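4-hydroxy-tetrahydrodipicolinate synthase (Aquifex aeolicus, PDB 2EHH) probably catalyses the condensation of pyruvate with aspartate semialdehyde to 4-hydroxy-tetrahydrodipicolinate in the diaminopimelate route to lysine. Local coordinates at residues 252-257 with 276-281; 7-12 with 206-211; 83-88 with 119-124; 89-94 with 125-130; 131-136 with 160-165. All coordinates share one frame; numbering follows the deposited sequence.

Contact 1: residues 252-257 with 276-281; sequences VKTACW and ENENKL
Thr-254 and Ala-255 pack against Leu-281, and Trp-257 meets Glu-278, in a sparse helix-to-helix contact between helix 250-258 and helix 275-287, in the part of the chain that follows the last barrel strand. The axes of the two short segments come no nearer than 10.6 Å and cross at -60°, and only 190 Å² is buried. The apolar half belongs to one methyl group. Leu-281 holds CG opposite the main-chain nitrogen (chi1 173°), which sends CD2 across to lie 3.8 Å from CG2 of Thr-254. The same CD2 of Leu-281 also sits 3.9 Å from the backbone N of Ala-255, with CB of Ala-255 a little further off.

The polar half is Glu-278, whose extended chain brings its carboxylate up beside the indole. OE1 of Glu-278 is 3.2 Å from CZ3 of Trp-257, approaching obliquely, with carboxylate and ring planes 69° apart. Lys-264 ties this pair together: it forms a salt bridge with OE1 and a cation-pi contact with the Trp-257 ring. The other oxygen is linked through water. A single water donates to OE2 of Glu-278 at 2.8 Å and, at 2.8 Å as well, to OG1 of Thr-254. That hydroxyl is also hydrogen-bonded to the carbonyl O of Ile-250, back in its own helix, so it is held from two directions.

Both helices belong to the C-terminal helical region that follows the TIM barrel, as in DapA-family enzymes.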
# COMPACT_ATOMS: atom_id res chain seq x y z
N VAL A 252 6.17 8.74 -23.96
CA VAL A 252 7.43 8.80 -24.68
C VAL A 252 7.30 8.48 -26.17
O VAL A 252 7.96 9.11 -26.99
CB VAL A 252 8.50 7.86 -24.04
CG1 VAL A 252 8.13 6.41 -24.24
CG2 VAL A 252 9.87 8.17 -24.62
N LYS A 253 6.46 7.52 -26.53
CA LYS A 253 6.28 7.21 -27.94
C LYS A 253 5.60 8.41 -28.61
O LYS A 253 5.92 8.77 -29.74
CB LYS A 253 5.44 5.94 -28.14
CG LYS A 253 5.12 5.65 -29.60
CD LYS A 253 4.60 4.24 -29.83
CE LYS A 253 5.68 3.32 -30.39
NZ LYS A 253 5.13 2.00 -30.84
N THR A 254 4.67 9.03 -27.89
CA THR A 254 3.97 10.20 -28.42
C THR A 254 4.96 11.35 -28.64
O THR A 254 4.87 12.09 -29.62
CB THR A 254 2.85 10.67 -27.47
OG1 THR A 254 1.89 9.61 -27.30
CG2 THR A 254 2.14 11.89 -28.05
N ALA A 255 5.91 11.49 -27.71
CA ALA A 255 6.91 12.55 -27.82
C ALA A 255 7.79 12.32 -29.04
O ALA A 255 8.10 13.26 -29.78
CB ALA A 255 7.76 12.60 -26.56
N CYS A 256 8.21 11.08 -29.25
CA CYS A 256 9.05 10.74 -30.39
C CYS A 256 8.29 11.02 -31.68
O CYS A 256 8.88 11.42 -32.68
CB CYS A 256 9.47 9.27 -30.33
SG CYS A 256 10.60 8.87 -28.97
N TRP A 257 6.98 10.79 -31.66
CA TRP A 257 6.15 11.05 -32.84
C TRP A 257 6.17 12.55 -33.12
O TRP A 257 6.30 12.97 -34.27
CB TRP A 257 4.71 10.60 -32.60
CG TRP A 257 3.73 11.23 -33.56
CD1 TRP A 257 3.58 10.97 -34.89
CD2 TRP A 257 2.76 12.24 -33.24
NE1 TRP A 257 2.59 11.76 -35.43
CE2 TRP A 257 2.07 12.55 -34.43
CE3 TRP A 257 2.42 12.92 -32.06
CZ2 TRP A 257 1.04 13.50 -34.48
CZ3 TRP A 257 1.40 13.88 -32.11
CH2 TRP A 257 0.72 14.15 -33.32
N GLU A 276 -6.12 16.23 -23.78
CA GLU A 276 -5.64 17.12 -22.73
C GLU A 276 -4.20 16.79 -22.33
O GLU A 276 -3.35 17.68 -22.28
CB GLU A 276 -6.56 17.02 -21.50
CG GLU A 276 -8.00 17.41 -21.77
CD GLU A 276 -8.97 16.86 -20.74
OE1 GLU A 276 -9.00 15.62 -20.55
OE2 GLU A 276 -9.71 17.66 -20.12
N ASN A 277 -3.94 15.52 -22.06
CA ASN A 277 -2.60 15.10 -21.68
C ASN A 277 -1.59 15.26 -22.81
O ASN A 277 -0.46 15.69 -22.59
CB ASN A 277 -2.62 13.64 -21.20
CG ASN A 277 -3.18 13.50 -19.80
OD1 ASN A 277 -3.61 12.42 -19.40
ND2 ASN A 277 -3.16 14.58 -19.04
N GLU A 278 -2.01 14.93 -24.03
CA GLU A 278 -1.11 15.08 -25.17
C GLU A 278 -0.70 16.54 -25.34
O GLU A 278 0.43 16.81 -25.74
CB GLU A 278 -1.77 14.56 -26.45
CG GLU A 278 -0.93 14.76 -27.69
CD GLU A 278 -1.24 13.75 -28.79
OE1 GLU A 278 -1.02 14.10 -29.98
OE2 GLU A 278 -1.68 12.62 -28.48
N ASN A 279 -1.60 17.47 -25.04
CA ASN A 279 -1.28 18.89 -25.17
C ASN A 279 -0.32 19.32 -24.07
O ASN A 279 0.53 20.19 -24.28
CB ASN A 279 -2.56 19.74 -25.12
CG ASN A 279 -3.28 19.80 -26.45
OD1 ASN A 279 -2.66 20.02 -27.49
ND2 ASN A 279 -4.59 19.61 -26.43
N LYS A 280 -0.47 18.73 -22.89
CA LYS A 280 0.41 19.05 -21.77
C LYS A 280 1.82 18.62 -22.17
O LYS A 280 2.80 19.34 -21.95
CB LYS A 280 -0.02 18.29 -20.51
CG LYS A 280 0.76 18.64 -19.26
CD LYS A 280 0.41 20.03 -18.74
CE LYS A 280 1.22 20.38 -17.48
NZ LYS A 280 2.68 20.26 -17.72
N LEU A 281 1.92 17.45 -22.78
CA LEU A 281 3.21 16.94 -23.23
C LEU A 281 3.84 17.88 -24.25
O LEU A 281 5.00 18.25 -24.12
CB LEU A 281 3.05 15.55 -23.85
CG LEU A 281 4.31 14.97 -24.51
CD1 LEU A 281 5.42 14.81 -23.48
CD2 LEU A 281 3.97 13.62 -25.14
O HOH W 1 -0.78 10.00 -28.05

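Contact 2: residues 7-12 with 206-211; sequences VALITP and ANNVMP
Asn-208 lies across Val-7, Ala-8, Leu-9 and Ile-10, and its side chain carries most of the meeting between the end of strand 4-8 and the loop after strand 201-204. Its CB is packed by Val-252 of helix 250-258. From there CG turns to sit anti to the carbonyl carbon (chi1 -81°), and the side chain crosses that of Val-7 at about a right angle, with Asn-208 CG 3.6 Å from Val-7 CG2. At the tip the two atoms part company. Asn-208 OD1 looks toward the chain beyond the strand, 3.5 Å from Ile-10 N and 3.7 Å from Leu-9 CD1. Asn-208 ND2 donates to Ala-8 O at 2.8 Å. That bond is nearly straight at its hydrogen (172°) and lies in the plane of the donating amide, yet it meets Ala-8 O from above the carbonyl plane, 41° out of it.

Beside it, CB of Asn-207 presses on CB of Val-7 at 3.6 Å, while its own ND2 is taken up by Ser-5 OG and Ile-6 O.

Here the first strand is joined to the loop that leaves the last strand, close to Thr-44 and Ile-203, which are predicted to bind pyruvate. In this buried place the Asn-208 amide adds to the backbone hydrogen bond between Ala-8 and Ser-204: its ND2 serves both Ala-8 O and Val-205 O, and so holds the loop to the strand.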
# COMPACT_ATOMS: atom_id res chain seq x y z
N VAL A 7 19.33 3.65 -23.15
CA VAL A 7 17.97 4.01 -23.51
C VAL A 7 17.05 2.80 -23.68
O VAL A 7 17.39 1.84 -24.37
CB VAL A 7 17.93 4.85 -24.81
CG1 VAL A 7 18.53 4.05 -25.97
CG2 VAL A 7 16.50 5.27 -25.14
N ALA A 8 15.89 2.84 -23.03
CA ALA A 8 14.90 1.78 -23.17
C ALA A 8 14.19 2.26 -24.43
O ALA A 8 13.30 3.10 -24.39
CB ALA A 8 13.94 1.77 -21.97
N LEU A 9 14.62 1.73 -25.57
CA LEU A 9 14.09 2.16 -26.86
C LEU A 9 12.66 1.73 -27.17
O LEU A 9 12.27 0.59 -26.94
CB LEU A 9 15.01 1.66 -27.97
CG LEU A 9 15.01 2.46 -29.26
CD1 LEU A 9 15.69 3.80 -29.02
CD2 LEU A 9 15.77 1.68 -30.35
N ILE A 10 11.88 2.67 -27.69
CA ILE A 10 10.51 2.39 -28.09
C ILE A 10 10.61 1.53 -29.35
O ILE A 10 11.67 1.49 -29.98
CB ILE A 10 9.75 3.67 -28.49
CG1 ILE A 10 10.53 4.40 -29.59
CG2 ILE A 10 9.57 4.57 -27.27
CD1 ILE A 10 9.77 5.54 -30.24
N THR A 11 9.53 0.85 -29.71
CA THR A 11 9.51 0.04 -30.92
C THR A 11 8.53 0.70 -31.89
O THR A 11 7.32 0.65 -31.69
CB THR A 11 9.05 -1.41 -30.66
OG1 THR A 11 9.94 -2.04 -29.73
CG2 THR A 11 9.04 -2.21 -31.96
N PRO A 12 9.06 1.36 -32.94
CA PRO A 12 8.23 2.04 -33.94
C PRO A 12 7.32 1.07 -34.68
O PRO A 12 7.73 -0.05 -35.01
CB PRO A 12 9.27 2.67 -34.87
CG PRO A 12 10.46 2.86 -34.00
CD PRO A 12 10.49 1.59 -33.19
N ALA A 206 13.50 8.82 -20.64
CA ALA A 206 13.75 10.19 -21.08
C ALA A 206 14.83 10.26 -22.15
O ALA A 206 14.87 11.20 -22.95
CB ALA A 206 14.13 11.06 -19.89
N ASN A 207 15.71 9.26 -22.15
CA ASN A 207 16.81 9.16 -23.11
C ASN A 207 16.32 9.15 -24.55
O ASN A 207 17.04 9.54 -25.46
CB ASN A 207 17.59 7.87 -22.86
CG ASN A 207 18.95 8.12 -22.29
OD1 ASN A 207 19.45 9.24 -22.37
ND2 ASN A 207 19.56 7.09 -21.74
N ASN A 208 15.09 8.66 -24.75
CA ASN A 208 14.50 8.58 -26.08
C ASN A 208 14.37 9.94 -26.76
O ASN A 208 14.42 10.01 -27.99
CB ASN A 208 13.11 7.94 -25.99
CG ASN A 208 13.16 6.43 -25.92
OD1 ASN A 208 13.37 5.76 -26.94
ND2 ASN A 208 12.98 5.89 -24.73
N VAL A 209 14.22 11.00 -25.98
CA VAL A 209 14.04 12.32 -26.57
C VAL A 209 15.11 13.37 -26.26
O VAL A 209 15.26 14.32 -27.02
CB VAL A 209 12.66 12.89 -26.21
CG1 VAL A 209 11.58 11.95 -26.74
CG2 VAL A 209 12.52 13.06 -24.72
N MET A 210 15.82 13.22 -25.15
CA MET A 210 16.88 14.16 -24.80
C MET A 210 18.12 13.38 -24.36
O MET A 210 18.56 13.47 -23.22
CB MET A 210 16.43 15.13 -23.70
CG MET A 210 15.46 16.20 -24.20
SD MET A 210 15.03 17.45 -22.98
CE MET A 210 16.44 18.55 -23.09
N PRO A 211 18.70 12.60 -25.29
CA PRO A 211 19.89 11.76 -25.08
C PRO A 211 21.10 12.50 -24.52
O PRO A 211 21.75 12.04 -23.57
CB PRO A 211 20.19 11.22 -26.48
CG PRO A 211 18.88 11.29 -27.19
CD PRO A 211 18.30 12.58 -26.70

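Contact 3: residues 83-88 with 119-124; sequences EAVHLT and KTVAQE
Ala-84 is the first residue of its helix segment to touch Val-121, its CB lying 4.0 Å from Val-121 CG2. Val-85 follows and does the most, spreading its two methyls over different partners. Its CG2 meets Val-121 CG2 at 3.8 Å, the two valines overlapping head to tail, and also touches Thr-120 CG2, where the side chains cross at about a right angle. The other branch of Val-85, CG1, is swung anti to the backbone N (chi1 170°) and rests 3.9 Å from Glu-124 CB. The Glu-124 chain bends at chi2 beyond that point, and its apolar stem does the touching.

At Val-85 and Val-121 the backbones come nearest, with CA atoms 5.0 Å apart. The segments run nearly the same way, 28° between their axes, as expected for successive outer helices of a TIM barrel: helix 81-93 follows strand 71-75, and helix 111-124 follows the next strand, 98-102. Thr-120 also packs against Leu-268 of a second subunit.

One turn further on, Thr-88 closes over Val-121. Both its OG1, 3.6 Å from Val-121 CG1, and its CG2 border that methyl. The Thr-88 hydroxyl OG1 is kept in place by donating to Ala-84 O at 2.6 Å, and the same carbonyl accepts Thr-88 N from the opposite face of its plane. OG1 is hydrogen-bonded to Thr-76 OG1 as well, so this polar atom, buried beside a valine, is satisfied. Ile-129 of strand 129-133 packs on Val-121 from the barrel side.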
# COMPACT_ATOMS: atom_id res chain seq x y z
N GLU A 83 10.53 -20.39 -22.14
CA GLU A 83 10.48 -19.35 -23.15
C GLU A 83 11.61 -18.33 -22.99
O GLU A 83 12.25 -17.94 -23.96
CB GLU A 83 9.12 -18.66 -23.08
CG GLU A 83 9.02 -17.33 -23.79
CD GLU A 83 7.64 -16.70 -23.66
OE1 GLU A 83 6.73 -17.07 -24.45
OE2 GLU A 83 7.46 -15.86 -22.76
N ALA A 84 11.86 -17.91 -21.75
CA ALA A 84 12.92 -16.95 -21.49
C ALA A 84 14.28 -17.53 -21.87
O ALA A 84 15.16 -16.81 -22.34
CB ALA A 84 12.92 -16.54 -20.01
N VAL A 85 14.46 -18.83 -21.66
CA VAL A 85 15.73 -19.47 -22.02
C VAL A 85 15.93 -19.40 -23.53
O VAL A 85 16.99 -18.99 -24.01
CB VAL A 85 15.77 -20.95 -21.58
CG1 VAL A 85 17.00 -21.63 -22.18
CG2 VAL A 85 15.82 -21.04 -20.06
N HIS A 86 14.91 -19.80 -24.28
CA HIS A 86 15.00 -19.78 -25.73
C HIS A 86 15.29 -18.40 -26.31
O HIS A 86 16.16 -18.25 -27.16
CB HIS A 86 13.72 -20.34 -26.36
CG HIS A 86 13.66 -21.84 -26.38
ND1 HIS A 86 12.82 -22.55 -27.21
CD2 HIS A 86 14.34 -22.76 -25.66
CE1 HIS A 86 12.99 -23.84 -27.01
NE2 HIS A 86 13.91 -24.00 -26.07
N LEU A 87 14.57 -17.39 -25.84
CA LEU A 87 14.78 -16.03 -26.34
C LEU A 87 16.15 -15.50 -25.94
O LEU A 87 16.79 -14.78 -26.70
CB LEU A 87 13.68 -15.10 -25.82
CG LEU A 87 13.62 -13.71 -26.46
CD1 LEU A 87 13.61 -13.84 -27.98
CD2 LEU A 87 12.38 -12.98 -25.97
N THR A 88 16.61 -15.85 -24.75
CA THR A 88 17.91 -15.40 -24.29
C THR A 88 18.99 -16.10 -25.13
O THR A 88 20.02 -15.51 -25.45
CB THR A 88 18.11 -15.69 -22.80
OG1 THR A 88 17.09 -15.03 -22.04
CG2 THR A 88 19.46 -15.19 -22.33
N LYS A 119 18.47 -18.65 -12.49
CA LYS A 119 19.57 -19.60 -12.50
C LYS A 119 19.51 -20.43 -13.78
O LYS A 119 20.51 -20.60 -14.48
CB LYS A 119 19.47 -20.52 -11.28
CG LYS A 119 20.67 -21.43 -11.07
CD LYS A 119 20.41 -22.42 -9.95
CE LYS A 119 21.69 -23.10 -9.48
NZ LYS A 119 22.39 -23.83 -10.57
N THR A 120 18.32 -20.93 -14.09
CA THR A 120 18.12 -21.74 -15.29
C THR A 120 18.55 -20.99 -16.55
O THR A 120 19.30 -21.53 -17.37
CB THR A 120 16.65 -22.18 -15.42
OG1 THR A 120 16.32 -23.01 -14.30
CG2 THR A 120 16.42 -22.97 -16.72
N VAL A 121 18.08 -19.76 -16.71
CA VAL A 121 18.44 -18.96 -17.87
C VAL A 121 19.95 -18.67 -17.92
O VAL A 121 20.59 -18.86 -18.95
CB VAL A 121 17.68 -17.61 -17.87
CG1 VAL A 121 18.19 -16.72 -19.01
CG2 VAL A 121 16.19 -17.85 -18.03
N ALA A 122 20.51 -18.23 -16.79
CA ALA A 122 21.94 -17.90 -16.72
C ALA A 122 22.86 -19.08 -17.01
O ALA A 122 23.86 -18.93 -17.72
CB ALA A 122 22.27 -17.32 -15.34
N GLN A 123 22.55 -20.25 -16.46
CA GLN A 123 23.38 -21.43 -16.68
C GLN A 123 23.22 -21.99 -18.09
O GLN A 123 24.09 -22.70 -18.59
CB GLN A 123 23.07 -22.52 -15.65
CG GLN A 123 23.35 -22.10 -14.21
CD GLN A 123 23.35 -23.27 -13.26
OE1 GLN A 123 22.45 -24.11 -13.28
NE2 GLN A 123 24.37 -23.33 -12.41
N GLU A 124 22.10 -21.68 -18.73
CA GLU A 124 21.84 -22.16 -20.08
C GLU A 124 22.50 -21.31 -21.15
O GLU A 124 23.01 -21.84 -22.14
CB GLU A 124 20.34 -22.22 -20.35
CG GLU A 124 19.70 -23.54 -20.01
CD GLU A 124 20.37 -24.69 -20.74
OE1 GLU A 124 20.37 -24.67 -21.99
OE2 GLU A 124 20.89 -25.60 -20.07

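Contact 4: residues 89-94 with 125-130; sequences AHAKEV and VDIPII
Lys-92 stretches from its helix over Val-125 to Asp-126, and it takes part in both the polar and the apolar parts of the contact. The polar part is at its tip. NZ of Lys-92 donates to the backbone O of Asp-126 at 2.8 Å, coming in tilted 30° from the carbonyl plane. The carboxylate of the same residue adds a long salt bridge, Lys-92 NZ to Asp-126 OD2 at 3.7 Å. Asp-126 is the centre of an inverse gamma turn, closed by a weak bond from Ile-127 N to Val-125 O, which probably helps to turn its carbonyl to the lysine.

The apolar part involves the lysine stem and two alanines. A bend at chi2 (74°) carries the Lys-92 chain past the valine, the stem running counter to it, and CB of Lys-92 is tight against Val-125 CG1 at 3.4 Å. The other methyl of Val-125, CG2, sits 3.7 Å from Ala-89 N and also touches the CB of that alanine. Ile-127 lays CD1 against the helix, 4.1 Å from Lys-92 CA, and borders Ala-91 more loosely.

In the barrel, this is where the last turns of helix 81-93 meet the connection that leaves helix 111-124 and enters strand 129-133. His-90 and Val-94 meet helix 52-66, the preceding helix, which neighbours it round the barrel, while Val-125 O is bound by Asn-156 ND2 and Ile-129 is packed by Ala-122 of helix 111-124.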
# COMPACT_ATOMS: atom_id res chain seq x y z
N ALA A 89 18.73 -17.36 -25.49
CA ALA A 89 19.67 -18.12 -26.31
C ALA A 89 19.80 -17.42 -27.66
O ALA A 89 20.90 -17.27 -28.19
CB ALA A 89 19.17 -19.54 -26.50
N HIS A 90 18.66 -16.99 -28.20
CA HIS A 90 18.63 -16.29 -29.48
C HIS A 90 19.48 -15.02 -29.43
O HIS A 90 20.29 -14.76 -30.33
CB HIS A 90 17.19 -15.92 -29.86
CG HIS A 90 17.09 -15.04 -31.06
ND1 HIS A 90 17.30 -15.49 -32.34
CD2 HIS A 90 16.85 -13.71 -31.17
CE1 HIS A 90 17.19 -14.49 -33.19
NE2 HIS A 90 16.91 -13.39 -32.50
N ALA A 91 19.27 -14.21 -28.39
CA ALA A 91 20.01 -12.97 -28.23
C ALA A 91 21.51 -13.25 -28.25
O ALA A 91 22.29 -12.51 -28.86
CB ALA A 91 19.62 -12.30 -26.91
N LYS A 92 21.91 -14.31 -27.57
CA LYS A 92 23.30 -14.74 -27.51
C LYS A 92 23.75 -15.06 -28.94
O LYS A 92 24.77 -14.56 -29.42
CB LYS A 92 23.39 -15.99 -26.62
CG LYS A 92 24.64 -16.84 -26.79
CD LYS A 92 25.85 -16.21 -26.16
CE LYS A 92 27.01 -17.20 -26.12
NZ LYS A 92 28.25 -16.56 -25.59
N GLU A 93 22.95 -15.87 -29.61
CA GLU A 93 23.21 -16.30 -30.98
C GLU A 93 23.43 -15.18 -31.98
O GLU A 93 24.34 -15.25 -32.81
CB GLU A 93 22.06 -17.17 -31.47
CG GLU A 93 22.06 -18.58 -30.92
CD GLU A 93 23.23 -19.39 -31.45
OE1 GLU A 93 23.37 -19.47 -32.69
OE2 GLU A 93 23.99 -19.94 -30.63
N VAL A 94 22.60 -14.14 -31.93
CA VAL A 94 22.72 -13.05 -32.88
C VAL A 94 23.67 -11.92 -32.51
O VAL A 94 23.73 -10.90 -33.20
CB VAL A 94 21.33 -12.45 -33.23
CG1 VAL A 94 20.43 -13.54 -33.80
CG2 VAL A 94 20.71 -11.81 -32.01
N VAL A 125 22.50 -20.00 -20.95
CA VAL A 125 23.07 -19.08 -21.93
C VAL A 125 24.23 -18.26 -21.39
O VAL A 125 24.08 -17.50 -20.42
CB VAL A 125 21.98 -18.11 -22.44
CG1 VAL A 125 22.48 -17.38 -23.68
CG2 VAL A 125 20.70 -18.88 -22.73
N ASP A 126 25.38 -18.40 -22.04
CA ASP A 126 26.59 -17.68 -21.64
C ASP A 126 26.59 -16.24 -22.16
O ASP A 126 27.38 -15.88 -23.03
CB ASP A 126 27.82 -18.44 -22.14
CG ASP A 126 29.12 -17.74 -21.80
OD1 ASP A 126 29.20 -17.15 -20.70
OD2 ASP A 126 30.06 -17.78 -22.63
N ILE A 127 25.69 -15.43 -21.62
CA ILE A 127 25.59 -14.02 -22.01
C ILE A 127 25.35 -13.19 -20.76
O ILE A 127 24.68 -13.63 -19.83
CB ILE A 127 24.41 -13.79 -22.99
CG1 ILE A 127 24.43 -12.35 -23.51
CG2 ILE A 127 23.08 -14.07 -22.30
CD1 ILE A 127 23.31 -12.03 -24.48
N PRO A 128 25.92 -11.97 -20.70
CA PRO A 128 25.71 -11.15 -19.50
C PRO A 128 24.21 -10.90 -19.31
O PRO A 128 23.51 -10.54 -20.24
CB PRO A 128 26.47 -9.87 -19.83
CG PRO A 128 27.61 -10.37 -20.68
CD PRO A 128 26.90 -11.35 -21.60
N ILE A 129 23.74 -11.10 -18.08
CA ILE A 129 22.33 -10.92 -17.78
C ILE A 129 22.07 -9.83 -16.75
O ILE A 129 22.75 -9.74 -15.73
CB ILE A 129 21.72 -12.23 -17.25
CG1 ILE A 129 21.75 -13.29 -18.36
CG2 ILE A 129 20.29 -12.00 -16.75
CD1 ILE A 129 21.47 -14.69 -17.87
N ILE A 130 21.07 -9.00 -17.04
CA ILE A 130 20.67 -7.91 -16.15
C ILE A 130 19.27 -8.23 -15.62
O ILE A 130 18.33 -8.38 -16.40
CB ILE A 130 20.58 -6.55 -16.88
CG1 ILE A 130 21.89 -6.26 -17.61
CG2 ILE A 130 20.27 -5.44 -15.87
CD1 ILE A 130 21.86 -4.97 -18.43

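Contact 5: residues 131-136 with 160-165; sequences IYNIPS and SKESTP
Lys-161 runs alongside Tyr-132, both aimed into the same space, in the tight half of this contact. CD of Lys-161 sits over one ring face in a CH-pi contact, 3.7 Å from the centroid of the Tyr-132 ring, and Ile-134 CG2 sits off-centre over the opposite face. The extended lysine chain runs on until its NZ lies near Tyr-132 OH; Ser-163 OG, hydrogen-bonded to Gly-186 O, stands at the ring edge. The backbones are laced together by Lys-161 N to Ile-131 O at 2.6 Å, Asn-133 N to Lys-161 O at 3.0 Å, and Ser-163 N to Asn-133 O.

These are neighbouring parallel strands of the TIM barrel. Lys-161 is the predicted Schiff-base lysine and Tyr-132 the predicted proton donor/acceptor; Tyr-106 of a second subunit packs on the tyrosine.

On the opposite sheet face, Asn-133 ND2 donates to Glu-162 OE1 at 3.0 Å, meeting its syn side, and Arg-169 forms a salt bridge with the same oxygen. Ser-160 OG donates to Glu-162 OE2 at 2.6 Å.

Past the strand ends the packing slackens. Pro-135 CD is 3.9 Å from Ser-163 O, and a water accepting from exposed Ser-136 N donates to Ser-163 O at 2.7 Å.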
# COMPACT_ATOMS: atom_id res chain seq x y z
N ILE A 131 19.15 -8.35 -14.31
CA ILE A 131 17.85 -8.62 -13.70
C ILE A 131 17.03 -7.33 -13.79
O ILE A 131 17.57 -6.23 -13.64
CB ILE A 131 18.01 -9.01 -12.22
CG1 ILE A 131 18.67 -10.39 -12.11
CG2 ILE A 131 16.64 -9.02 -11.52
CD1 ILE A 131 19.10 -10.76 -10.70
N TYR A 132 15.73 -7.45 -14.05
CA TYR A 132 14.89 -6.27 -14.13
C TYR A 132 13.79 -6.37 -13.08
O TYR A 132 12.85 -7.16 -13.21
CB TYR A 132 14.28 -6.14 -15.54
CG TYR A 132 13.37 -4.95 -15.72
CD1 TYR A 132 13.42 -3.85 -14.86
CD2 TYR A 132 12.45 -4.90 -16.78
CE1 TYR A 132 12.60 -2.74 -15.05
CE2 TYR A 132 11.63 -3.79 -16.98
CZ TYR A 132 11.72 -2.72 -16.10
OH TYR A 132 10.93 -1.60 -16.30
N ASN A 133 13.93 -5.56 -12.03
CA ASN A 133 12.97 -5.55 -10.93
C ASN A 133 12.07 -4.33 -11.02
O ASN A 133 12.54 -3.19 -10.98
CB ASN A 133 13.72 -5.54 -9.59
CG ASN A 133 12.79 -5.62 -8.39
OD1 ASN A 133 12.06 -6.59 -8.22
ND2 ASN A 133 12.84 -4.60 -7.54
N ILE A 134 10.76 -4.57 -11.14
CA ILE A 134 9.79 -3.48 -11.21
C ILE A 134 8.47 -3.98 -10.63
O ILE A 134 7.51 -4.29 -11.35
CB ILE A 134 9.60 -2.97 -12.67
CG1 ILE A 134 8.56 -1.84 -12.68
CG2 ILE A 134 9.21 -4.12 -13.60
CD1 ILE A 134 8.67 -0.91 -13.88
N PRO A 135 8.41 -4.07 -9.29
CA PRO A 135 7.24 -4.54 -8.55
C PRO A 135 5.93 -3.86 -8.96
O PRO A 135 4.87 -4.50 -8.95
CB PRO A 135 7.62 -4.25 -7.10
CG PRO A 135 9.10 -4.43 -7.10
CD PRO A 135 9.52 -3.73 -8.38
N SER A 136 5.99 -2.58 -9.32
CA SER A 136 4.78 -1.85 -9.70
C SER A 136 4.12 -2.42 -10.95
O SER A 136 2.96 -2.11 -11.23
CB SER A 136 5.09 -0.36 -9.92
OG SER A 136 5.95 -0.18 -11.04
N SER A 160 21.42 -5.31 -12.18
CA SER A 160 19.98 -5.24 -11.97
C SER A 160 19.45 -3.86 -12.31
O SER A 160 20.04 -2.85 -11.91
CB SER A 160 19.62 -5.57 -10.53
OG SER A 160 18.21 -5.50 -10.34
N LYS A 161 18.36 -3.81 -13.07
CA LYS A 161 17.72 -2.55 -13.40
C LYS A 161 16.67 -2.42 -12.32
O LYS A 161 15.72 -3.21 -12.26
CB LYS A 161 17.04 -2.62 -14.77
CG LYS A 161 16.25 -1.36 -15.11
CD LYS A 161 15.43 -1.54 -16.40
CE LYS A 161 14.62 -0.29 -16.70
NZ LYS A 161 13.63 -0.50 -17.81
N GLU A 162 16.83 -1.43 -11.46
CA GLU A 162 15.91 -1.23 -10.35
C GLU A 162 14.91 -0.09 -10.52
O GLU A 162 15.27 1.08 -10.44
CB GLU A 162 16.70 -1.02 -9.06
CG GLU A 162 17.48 -2.23 -8.57
CD GLU A 162 16.56 -3.36 -8.11
OE1 GLU A 162 15.45 -3.07 -7.62
OE2 GLU A 162 16.96 -4.54 -8.22
N SER A 163 13.66 -0.45 -10.79
CA SER A 163 12.59 0.53 -10.92
C SER A 163 11.86 0.41 -9.60
O SER A 163 10.82 -0.25 -9.51
CB SER A 163 11.65 0.18 -12.07
OG SER A 163 12.31 0.25 -13.32
N THR A 164 12.43 1.02 -8.57
CA THR A 164 11.89 1.00 -7.21
C THR A 164 12.15 2.34 -6.54
O THR A 164 13.20 2.95 -6.75
CB THR A 164 12.59 -0.09 -6.34
OG1 THR A 164 12.23 0.09 -4.96
CG2 THR A 164 14.10 0.02 -6.47
N PRO A 165 11.20 2.84 -5.74
CA PRO A 165 11.39 4.12 -5.06
C PRO A 165 12.10 3.94 -3.71
O PRO A 165 12.32 4.91 -2.99
CB PRO A 165 9.96 4.63 -4.89
CG PRO A 165 9.23 3.36 -4.58
CD PRO A 165 9.80 2.38 -5.61
O HOH W 2 8.18 -0.62 -8.94

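From the N terminus, strand 4-8 opens the longest loop, which contact 2 closes only after the eighth strand, bringing the first strand to the loop after the eighth. Contacts 3, 4 and 5 all nest inside it. Contacts 3 and 4 cross, since both start on helix 81-93 and finish on either side of the exit from helix 111-124; they touch, and together bind that helix and the approach to strand 129-133. Contact 5 follows in series, using the same strand to reach 157-162. Contact 1 opens after contact 2 has closed, on the late helices, yet helix 250-258 packs on contact 2 and its Lys-253 reaches back to Thr-11, tying this helical region to the barrel.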